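Local coordinates for protein serine protease inhibitor 2 (Anopheles gambiae, PDB 3PZF) that inhibits the clip-domain serine proteases CLIPB9, CLIPB10 and CLIPB4 and thereby restrains melanization in mosquito hemolymph, at residues A[28-33]-A[299-303]; A[34-40]-A[389-395]; A[86-91]-A[127-132]. All coordinates share one frame; numbering follows the deposited sequence.

Interaction 1: residues A[28-33]-A[299-303]; sequences MFVKEI and PLQQV
Glu32 and Val303 meet where helix 24-35, helix A of the serpin fold, packs against the short helix 297-302. With CG of Glu32 anti to the backbone N (chi1 174°), CB and CG are set against the partner segment. Its CB rests on CG1 of Val303 at 3.7 Å. CG touches the same methyl and lies 3.9 Å from the carbonyl oxygen of Pro299, an acceptor already engaged by the backbone N of Val303. A bend at chi2 (65°) then swings the carboxylate across Gln302, so that CD faces CB of that residue and OE2 comes within 3.2 Å of the same CB. The amide of Gln302 turns away, and the carboxylate touches its aliphatic stem.

Phe29 and Ile33 supply the buried side of the contact. CE1 of Phe29 packs on CD2 of Leu300 at 3.6 Å and on CB of Pro299, while CG2 of Val303 lies near the ring plane, at the edge. CD1 of Ile33 presses on Pro299 CB at 3.4 Å, a tight fit for two carbons. Val48 and Leu52 of helix 45-58 touch Phe29 and Leu300, respectively, from a third helix. Toward solvent, SD and CE of Met28 both lie 4.1 Å from CB of Val303.

The joint is therefore held by apolar packing across its inner side and along Val303. The Glu32 carboxylate, at its partly exposed margin, contributes van der Waals contact to Gln302 and no charge pairing between the two segments.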
loop_
_atom_site.group_PDB
_atom_site.type_symbol
_atom_site.label_atom_id
_atom_site.label_comp_id
_atom_site.label_asym_id
_atom_site.label_seq_id
_atom_site.Cartn_x
_atom_site.Cartn_y
_atom_site.Cartn_z
ATOM N N MET A 28 1.934 11.794 -2.355
ATOM C CA MET A 28 0.749 12.658 -2.429
ATOM C C MET A 28 -0.521 11.930 -1.973
ATOM O O MET A 28 -1.302 12.442 -1.167
ATOM C CB MET A 28 0.583 13.197 -3.866
ATOM C CG MET A 28 -0.654 14.062 -4.082
ATOM S SD MET A 28 -0.899 14.553 -5.826
ATOM C CE MET A 28 -1.005 12.963 -6.640
ATOM N N PHE A 29 -0.726 10.708 -2.448
ATOM C CA PHE A 29 -1.957 9.997 -2.146
ATOM C C PHE A 29 -1.970 9.514 -0.678
ATOM O O PHE A 29 -2.996 9.529 -0.010
ATOM C CB PHE A 29 -2.087 8.785 -3.073
ATOM C CG PHE A 29 -3.423 8.116 -3.012
ATOM C CD1 PHE A 29 -4.539 8.721 -3.579
ATOM C CD2 PHE A 29 -3.564 6.869 -2.411
ATOM C CE1 PHE A 29 -5.784 8.092 -3.530
ATOM C CE2 PHE A 29 -4.796 6.231 -2.374
ATOM C CZ PHE A 29 -5.905 6.849 -2.930
ATOM N N VAL A 30 -0.829 9.054 -0.210
ATOM C CA VAL A 30 -0.697 8.639 1.194
ATOM C C VAL A 30 -1.063 9.809 2.095
ATOM O O VAL A 30 -1.825 9.660 3.049
ATOM C CB VAL A 30 0.725 8.161 1.496
ATOM C CG1 VAL A 30 1.027 8.284 2.992
ATOM C CG2 VAL A 30 0.888 6.698 1.034
ATOM N N LYS A 31 -0.555 10.990 1.779
ATOM C CA LYS A 31 -0.808 12.147 2.647
ATOM C C LYS A 31 -2.293 12.487 2.694
ATOM O O LYS A 31 -2.821 12.856 3.748
ATOM C CB LYS A 31 -0.034 13.371 2.172
ATOM C CG LYS A 31 1.455 13.296 2.396
ATOM C CD LYS A 31 2.016 14.702 2.378
ATOM C CE LYS A 31 3.260 14.823 1.561
ATOM N NZ LYS A 31 3.735 16.242 1.621
ATOM N N GLU A 32 -2.968 12.351 1.556
ATOM C CA GLU A 32 -4.405 12.604 1.469
ATOM C C GLU A 32 -5.195 11.638 2.344
ATOM O O GLU A 32 -6.133 12.028 3.029
ATOM C CB GLU A 32 -4.872 12.476 0.010
ATOM C CG GLU A 32 -6.386 12.587 -0.207
ATOM C CD GLU A 32 -6.950 13.961 0.151
ATOM O OE1 GLU A 32 -6.209 14.956 0.053
ATOM O OE2 GLU A 32 -8.133 14.040 0.543
ATOM N N ILE A 33 -4.841 10.364 2.301
ATOM C CA ILE A 33 -5.538 9.382 3.113
ATOM C C ILE A 33 -5.269 9.666 4.592
ATOM O O ILE A 33 -6.195 9.730 5.382
ATOM C CB ILE A 33 -5.100 7.939 2.770
ATOM C CG1 ILE A 33 -5.313 7.616 1.269
ATOM C CG2 ILE A 33 -5.886 6.965 3.576
ATOM C CD1 ILE A 33 -6.700 7.862 0.798
ATOM N N PRO A 299 -10.796 10.092 -2.307
ATOM C CA PRO A 299 -9.403 10.564 -2.225
ATOM C C PRO A 299 -8.736 10.777 -3.586
ATOM O O PRO A 299 -7.929 11.695 -3.711
ATOM C CB PRO A 299 -8.686 9.453 -1.442
ATOM C CG PRO A 299 -9.582 8.280 -1.477
ATOM C CD PRO A 299 -10.992 8.834 -1.571
ATOM N N LEU A 300 -9.045 9.948 -4.583
ATOM C CA LEU A 300 -8.481 10.163 -5.902
ATOM C C LEU A 300 -8.951 11.514 -6.436
ATOM O O LEU A 300 -8.158 12.271 -6.990
ATOM C CB LEU A 300 -8.857 9.031 -6.864
ATOM C CG LEU A 300 -8.090 7.713 -6.636
ATOM C CD1 LEU A 300 -8.760 6.560 -7.421
ATOM C CD2 LEU A 300 -6.593 7.819 -7.013
ATOM N N GLN A 301 -10.228 11.827 -6.230
ATOM C CA GLN A 301 -10.789 13.091 -6.697
ATOM C C GLN A 301 -10.094 14.249 -5.993
ATOM O O GLN A 301 -9.769 15.257 -6.606
ATOM C CB GLN A 301 -12.303 13.130 -6.458
ATOM C CG GLN A 301 -13.079 12.257 -7.461
ATOM C CD GLN A 301 -14.572 12.141 -7.174
ATOM O OE1 GLN A 301 -15.371 11.916 -8.082
ATOM N NE2 GLN A 301 -14.949 12.281 -5.914
ATOM N N GLN A 302 -9.838 14.076 -4.708
ATOM C CA GLN A 302 -9.191 15.121 -3.924
ATOM C C GLN A 302 -7.793 15.442 -4.444
ATOM O O GLN A 302 -7.373 16.590 -4.398
ATOM C CB GLN A 302 -9.140 14.735 -2.446
ATOM C CG GLN A 302 -10.495 14.815 -1.761
ATOM C CD GLN A 302 -11.129 16.194 -1.875
ATOM O OE1 GLN A 302 -10.552 17.188 -1.447
ATOM N NE2 GLN A 302 -12.321 16.257 -2.462
ATOM N N VAL A 303 -7.077 14.443 -4.955
ATOM C CA VAL A 303 -5.725 14.690 -5.431
ATOM C C VAL A 303 -5.673 14.994 -6.941
ATOM O O VAL A 303 -4.591 15.037 -7.518
ATOM C CB VAL A 303 -4.770 13.519 -5.104
ATOM C CG1 VAL A 303 -4.640 13.332 -3.594
ATOM C CG2 VAL A 303 -5.244 12.239 -5.786
#

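Interaction 2: residues A[34-40]-A[389-395]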
loop_
_atom_site.group_PDB
_atom_site.type_symbol
_atom_site.label_atom_id
_atom_site.label_comp_id
_atom_site.label_asym_id
_atom_site.label_seq_id
_atom_site.Cartn_x
_atom_site.Cartn_y
_atom_site.Cartn_z
ATOM N N PHE A 34 -4.006 9.842 4.968
ATOM C CA PHE A 34 -3.660 9.981 6.391
ATOM C C PHE A 34 -4.347 11.196 7.029
ATOM O O PHE A 34 -4.829 11.129 8.166
ATOM C CB PHE A 34 -2.139 10.118 6.580
ATOM C CG PHE A 34 -1.351 8.838 6.371
ATOM C CD1 PHE A 34 -1.945 7.665 5.915
ATOM C CD2 PHE A 34 0.016 8.829 6.646
ATOM C CE1 PHE A 34 -1.180 6.499 5.712
ATOM C CE2 PHE A 34 0.779 7.675 6.441
ATOM C CZ PHE A 34 0.195 6.516 5.983
ATOM N N LYS A 35 -4.388 12.305 6.295
ATOM C CA LYS A 35 -4.965 13.557 6.802
ATOM C C LYS A 35 -6.458 13.438 7.067
ATOM O O LYS A 35 -7.031 14.247 7.799
ATOM C CB LYS A 35 -4.732 14.695 5.802
ATOM C CG LYS A 35 -3.322 15.287 5.836
ATOM N N ASN A 36 -7.097 12.431 6.468
ATOM C CA ASN A 36 -8.542 12.260 6.613
ATOM C C ASN A 36 -8.971 11.089 7.515
ATOM O O ASN A 36 -10.162 10.800 7.647
ATOM C CB ASN A 36 -9.176 12.108 5.218
ATOM C CG ASN A 36 -9.355 13.443 4.522
ATOM O OD1 ASN A 36 -10.394 14.093 4.666
ATOM N ND2 ASN A 36 -8.330 13.879 3.795
ATOM N N HIS A 37 -8.013 10.397 8.123
ATOM C CA HIS A 37 -8.349 9.299 9.030
ATOM C C HIS A 37 -7.575 9.440 10.328
ATOM O O HIS A 37 -6.355 9.508 10.298
ATOM C CB HIS A 37 -8.039 7.945 8.385
ATOM C CG HIS A 37 -8.982 7.579 7.281
ATOM N ND1 HIS A 37 -8.851 8.070 5.999
ATOM C CD2 HIS A 37 -10.085 6.791 7.271
ATOM C CE1 HIS A 37 -9.832 7.604 5.248
ATOM N NE2 HIS A 37 -10.599 6.827 5.998
ATOM N N ASN A 38 -8.284 9.483 11.458
ATOM C CA ASN A 38 -7.653 9.613 12.771
ATOM C C ASN A 38 -7.500 8.269 13.462
ATOM O O ASN A 38 -7.810 8.124 14.643
ATOM C CB ASN A 38 -8.503 10.516 13.683
ATOM C CG ASN A 38 -8.620 11.940 13.166
ATOM O OD1 ASN A 38 -7.689 12.476 12.562
ATOM N ND2 ASN A 38 -9.770 12.565 13.410
ATOM N N SER A 39 -7.030 7.291 12.719
ATOM C CA SER A 39 -7.026 5.901 13.144
ATOM C C SER A 39 -5.783 5.320 12.536
ATOM O O SER A 39 -5.150 6.009 11.763
ATOM C CB SER A 39 -8.234 5.181 12.554
ATOM O OG SER A 39 -8.268 5.313 11.122
ATOM N N ASN A 40 -5.444 4.066 12.839
ATOM C CA ASN A 40 -4.392 3.392 12.078
ATOM C C ASN A 40 -4.805 3.346 10.628
ATOM O O ASN A 40 -5.990 3.245 10.314
ATOM C CB ASN A 40 -4.154 1.963 12.586
ATOM C CG ASN A 40 -3.790 1.914 14.037
ATOM O OD1 ASN A 40 -3.278 2.886 14.587
ATOM N ND2 ASN A 40 -4.002 0.764 14.663
ATOM N N ALA A 389 2.119 1.426 2.820
ATOM C CA ALA A 389 2.375 2.669 3.573
ATOM C C ALA A 389 1.308 2.766 4.644
ATOM O O ALA A 389 0.161 2.383 4.416
ATOM C CB ALA A 389 2.296 3.880 2.678
ATOM N N GLY A 390 1.645 3.279 5.821
ATOM C CA GLY A 390 0.601 3.348 6.844
ATOM C C GLY A 390 1.050 4.203 7.995
ATOM O O GLY A 390 2.187 4.728 8.013
ATOM N N LYS A 391 0.161 4.353 8.976
ATOM C CA LYS A 391 0.568 5.013 10.199
ATOM C C LYS A 391 -0.113 4.337 11.357
ATOM O O LYS A 391 -1.143 3.691 11.207
ATOM C CB LYS A 391 0.213 6.494 10.158
ATOM C CG LYS A 391 -1.270 6.741 9.979
ATOM C CD LYS A 391 -1.621 8.182 10.261
ATOM C CE LYS A 391 -3.143 8.364 10.167
ATOM N NZ LYS A 391 -3.592 9.695 10.621
ATOM N N ILE A 392 0.517 4.460 12.514
ATOM C CA ILE A 392 -0.028 3.904 13.745
ATOM C C ILE A 392 -0.443 5.070 14.612
ATOM O O ILE A 392 0.380 5.894 14.969
ATOM C CB ILE A 392 1.052 3.081 14.457
ATOM C CG1 ILE A 392 1.408 1.852 13.615
ATOM C CG2 ILE A 392 0.608 2.649 15.866
ATOM C CD1 ILE A 392 0.186 0.951 13.280
ATOM N N GLU A 393 -1.732 5.162 14.927
ATOM C CA GLU A 393 -2.230 6.138 15.898
ATOM C C GLU A 393 -2.564 5.477 17.249
ATOM O O GLU A 393 -2.562 6.135 18.300
ATOM C CB GLU A 393 -3.506 6.777 15.337
ATOM C CG GLU A 393 -3.314 7.631 14.103
ATOM C CD GLU A 393 -2.772 9.013 14.405
ATOM O OE1 GLU A 393 -2.376 9.289 15.576
ATOM O OE2 GLU A 393 -2.732 9.825 13.458
ATOM N N ASN A 394 -2.827 4.173 17.225
ATOM C CA ASN A 394 -3.251 3.433 18.432
ATOM C C ASN A 394 -3.026 1.950 18.180
ATOM O O ASN A 394 -3.914 1.262 17.636
ATOM C CB ASN A 394 -4.741 3.681 18.693
ATOM C CG ASN A 394 -5.284 2.910 19.924
ATOM O OD1 ASN A 394 -4.544 2.239 20.641
ATOM N ND2 ASN A 394 -6.586 3.005 20.146
ATOM N N PRO A 395 -1.820 1.460 18.496
ATOM C CA PRO A 395 -1.492 0.097 18.082
ATOM C C PRO A 395 -2.226 -0.936 18.896
ATOM O O PRO A 395 -2.115 -0.964 20.118
ATOM C CB PRO A 395 0.010 -0.004 18.310
ATOM C CG PRO A 395 0.291 0.993 19.447
ATOM C CD PRO A 395 -0.704 2.128 19.190
#
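Lys391 lies along Phe34, its methylene groups running over one face of the aromatic ring. The first torsion puts CG between the backbone N and the carbonyl carbon (chi1 59°), a crowded position that brings this atom over the centre of the ring, 4.0 Å above it, in a CH-pi contact. Beyond CG the chain is fully extended and runs antiparallel to the Phe34 side chain, CD staying near the ring while CE moves on toward the carbonyl oxygens of His37 and Ser39. The ammonium group thus arrives at the turn that follows helix 24-35. NZ donates to His37 O at 2.8 Å, nearly along the C=O axis, and to Phe34 O at 3.1 Å, where His37 N binds from the opposite face of the carbonyl. A third bond, 3.0 Å from NZ to Glu393 OE2, is a salt bridge made with the anti lone pair; OE1 of Glu393 is taken by Thr206.

Helix A of the serpin fold is thereby joined to sheet B, in which strand 41-43 pairs antiparallel with strand 386-392 and Val41 bonds to the backbone of Lys391.

Asn40, just ahead of strand 41-43, bonds to the backbone beyond the end of strand 386-392. CG stands beside the backbone N (chi1 -58°), which carries the amide across to residues 393-394. OD1 accepts from Glu393 N at 2.8 Å and from Asn394 N at 3.0 Å, both donors in the plane of its carbonyl; the second bond is the straighter, at 158° N-H...acceptor. On the other half of the amide, ND2 returns a bond of 3.0 Å to Asn394 O, approaching that oxygen from above its carbonyl plane.

Interaction 3: residues A[86-91]-A[127-132]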
loop_
_atom_site.group_PDB
_atom_site.type_symbol
_atom_site.label_atom_id
_atom_site.label_comp_id
_atom_site.label_asym_id
_atom_site.label_seq_id
_atom_site.Cartn_x
_atom_site.Cartn_y
_atom_site.Cartn_z
ATOM N N THR A 86 5.131 1.310 -20.388
ATOM C CA THR A 86 4.284 1.319 -19.196
ATOM C C THR A 86 4.034 -0.116 -18.752
ATOM O O THR A 86 4.172 -0.442 -17.569
ATOM C CB THR A 86 2.956 2.069 -19.459
ATOM O OG1 THR A 86 3.243 3.448 -19.728
ATOM C CG2 THR A 86 2.001 1.988 -18.266
ATOM N N ARG A 87 3.679 -0.967 -19.703
ATOM C CA ARG A 87 3.458 -2.370 -19.430
ATOM C C ARG A 87 4.707 -3.035 -18.861
ATOM O O ARG A 87 4.616 -3.693 -17.844
ATOM C CB ARG A 87 3.000 -3.092 -20.686
ATOM C CG ARG A 87 1.556 -2.770 -21.041
ATOM C CD ARG A 87 1.227 -3.190 -22.515
ATOM N NE ARG A 87 -0.114 -2.730 -22.871
ATOM C CZ ARG A 87 -0.662 -2.875 -24.080
ATOM N NH1 ARG A 87 0.010 -3.483 -25.048
ATOM N NH2 ARG A 87 -1.887 -2.417 -24.315
ATOM N N SER A 88 5.862 -2.880 -19.504
ATOM C CA SER A 88 7.056 -3.584 -19.039
ATOM C C SER A 88 7.498 -3.067 -17.679
ATOM O O SER A 88 7.971 -3.832 -16.860
ATOM C CB SER A 88 8.211 -3.512 -20.051
ATOM O OG SER A 88 8.507 -2.176 -20.394
ATOM N N TYR A 89 7.294 -1.780 -17.427
ATOM C CA TYR A 89 7.633 -1.178 -16.139
ATOM C C TYR A 89 6.809 -1.777 -15.025
ATOM O O TYR A 89 7.366 -2.286 -14.050
ATOM C CB TYR A 89 7.369 0.332 -16.168
ATOM C CG TYR A 89 7.706 1.043 -14.877
ATOM C CD1 TYR A 89 9.035 1.267 -14.527
ATOM C CD2 TYR A 89 6.721 1.515 -14.037
ATOM C CE1 TYR A 89 9.366 1.918 -13.368
ATOM C CE2 TYR A 89 7.047 2.171 -12.842
ATOM C CZ TYR A 89 8.381 2.373 -12.532
ATOM O OH TYR A 89 8.755 3.018 -11.373
ATOM N N TYR A 90 5.485 -1.665 -15.123
ATOM C CA TYR A 90 4.632 -2.172 -14.056
ATOM C C TYR A 90 4.747 -3.682 -13.945
ATOM O O TYR A 90 4.701 -4.231 -12.848
ATOM C CB TYR A 90 3.180 -1.699 -14.199
ATOM C CG TYR A 90 3.054 -0.265 -13.796
ATOM C CD1 TYR A 90 3.233 0.100 -12.460
ATOM C CD2 TYR A 90 2.828 0.736 -14.724
ATOM C CE1 TYR A 90 3.150 1.401 -12.068
ATOM C CE2 TYR A 90 2.728 2.059 -14.333
ATOM C CZ TYR A 90 2.903 2.379 -12.991
ATOM O OH TYR A 90 2.818 3.669 -12.534
ATOM N N LYS A 91 4.959 -4.352 -15.068
ATOM C CA LYS A 91 5.083 -5.796 -15.031
ATOM C C LYS A 91 6.350 -6.193 -14.252
ATOM O O LYS A 91 6.344 -7.141 -13.465
ATOM C CB LYS A 91 5.118 -6.340 -16.459
ATOM C CG LYS A 91 5.150 -7.842 -16.555
ATOM C CD LYS A 91 5.134 -8.288 -18.039
ATOM C CE LYS A 91 5.908 -9.568 -18.226
ATOM N NZ LYS A 91 5.148 -10.738 -17.726
ATOM N N ILE A 127 -4.132 -8.313 -21.782
ATOM C CA ILE A 127 -3.175 -7.340 -21.239
ATOM C C ILE A 127 -3.270 -7.268 -19.723
ATOM O O ILE A 127 -2.264 -7.194 -19.022
ATOM C CB ILE A 127 -3.424 -5.937 -21.811
ATOM C CG1 ILE A 127 -3.159 -5.926 -23.321
ATOM C CG2 ILE A 127 -2.505 -4.920 -21.156
ATOM C CD1 ILE A 127 -1.877 -6.568 -23.692
ATOM N N ALA A 128 -4.481 -7.289 -19.198
ATOM C CA ALA A 128 -4.660 -7.133 -17.760
ATOM C C ALA A 128 -3.961 -8.270 -17.015
ATOM O O ALA A 128 -3.226 -8.020 -16.064
ATOM C CB ALA A 128 -6.142 -7.083 -17.410
ATOM N N ASN A 129 -4.160 -9.504 -17.488
ATOM C CA ASN A 129 -3.549 -10.692 -16.888
ATOM C C ASN A 129 -2.025 -10.694 -17.038
ATOM O O ASN A 129 -1.305 -10.990 -16.091
ATOM C CB ASN A 129 -4.077 -11.992 -17.545
ATOM C CG ASN A 129 -5.601 -12.141 -17.483
ATOM O OD1 ASN A 129 -6.282 -11.489 -16.692
ATOM N ND2 ASN A 129 -6.136 -13.037 -18.317
ATOM N N THR A 130 -1.540 -10.398 -18.243
ATOM C CA THR A 130 -0.117 -10.557 -18.562
ATOM C C THR A 130 0.757 -9.498 -17.896
ATOM O O THR A 130 1.749 -9.832 -17.242
ATOM C CB THR A 130 0.116 -10.526 -20.097
ATOM O OG1 THR A 130 -0.499 -11.682 -20.683
ATOM C CG2 THR A 130 1.593 -10.522 -20.434
ATOM N N HIS A 131 0.391 -8.226 -18.061
ATOM C CA HIS A 131 1.253 -7.141 -17.610
ATOM C C HIS A 131 0.909 -6.634 -16.206
ATOM O O HIS A 131 1.782 -6.142 -15.516
ATOM C CB HIS A 131 1.189 -5.966 -18.584
ATOM C CG HIS A 131 1.500 -6.334 -20.003
ATOM N ND1 HIS A 131 2.789 -6.406 -20.487
ATOM C CD2 HIS A 131 0.688 -6.639 -21.045
ATOM C CE1 HIS A 131 2.758 -6.739 -21.766
ATOM N NE2 HIS A 131 1.493 -6.888 -22.130
ATOM N N TYR A 132 -0.352 -6.735 -15.800
ATOM C CA TYR A 132 -0.789 -6.100 -14.546
ATOM C C TYR A 132 -1.278 -7.111 -13.535
ATOM O O TYR A 132 -1.699 -6.752 -12.436
ATOM C CB TYR A 132 -1.874 -5.054 -14.839
ATOM C CG TYR A 132 -1.395 -4.005 -15.830
ATOM C CD1 TYR A 132 -0.487 -3.017 -15.434
ATOM C CD2 TYR A 132 -1.816 -4.013 -17.159
ATOM C CE1 TYR A 132 -0.029 -2.058 -16.328
ATOM C CE2 TYR A 132 -1.366 -3.065 -18.055
ATOM C CZ TYR A 132 -0.477 -2.092 -17.644
ATOM O OH TYR A 132 -0.031 -1.154 -18.548
#
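Ile127 and Arg87 start the contact between helices 122-132 and 83-98, helices E and D of the serpin fold, whose axes approach to 8.9 Å at 57° in these segments. Ile127 lies over one face of the Arg87 guanidinium, CD1 above its centre and CG2 3.7 Å from NE, with the two side chains crossing at about a right angle.

One turn on, the methyl of Thr130 covers one face of the His131 imidazole. The opposite face takes the aliphatic part of Arg87: CD stands over the ring centre and CB makes a CH-pi contact, 3.7 Å from the centroid. Packed on both faces, the imidazole is probably restricted in its tilt. His131 O, buried without a hydrogen-bond partner, receives a CA-H...O contact from Lys91 CA at 3.4 Å, while Lys91 NZ pairs with Glu95.

Tyr132, at the end of the segment, has its CG beside the backbone N (chi1 -57°), so that the ring reaches both Arg87 and Tyr90. CE1 packs on Tyr90 CB at 3.9 Å, and Tyr132 OH lies 3.4 Å from Arg87 CG while hydrogen-bonding OE2 of Glu57, the same carboxylate oxygen that forms a salt bridge with Arg87 NE.

From the N terminus, helix 24-35 and the turn after it open two long loops. Interaction 1 closes the first when the chain returns in helix 297-302, and interaction 2 closes the second on the end of strand 386-392 and the residues just beyond it, near the C terminus. Because their segments alternate, these loops cross, and the two contacts touch where Val30 CG2 packs on Ala389 CB at 3.6 Å. Interaction 3 lies within both: residues 86-91 and 127-132 close a short loop that contains strand 105-115. Interactions 2 and 3 lie on opposite sides of the chain's centre. Interactions 1 and 2 thus tie helix 24-35 and the turn after it to helix 297-302 and to strand 386-392, whereas interaction 3 joins helices 83-98 and 122-132.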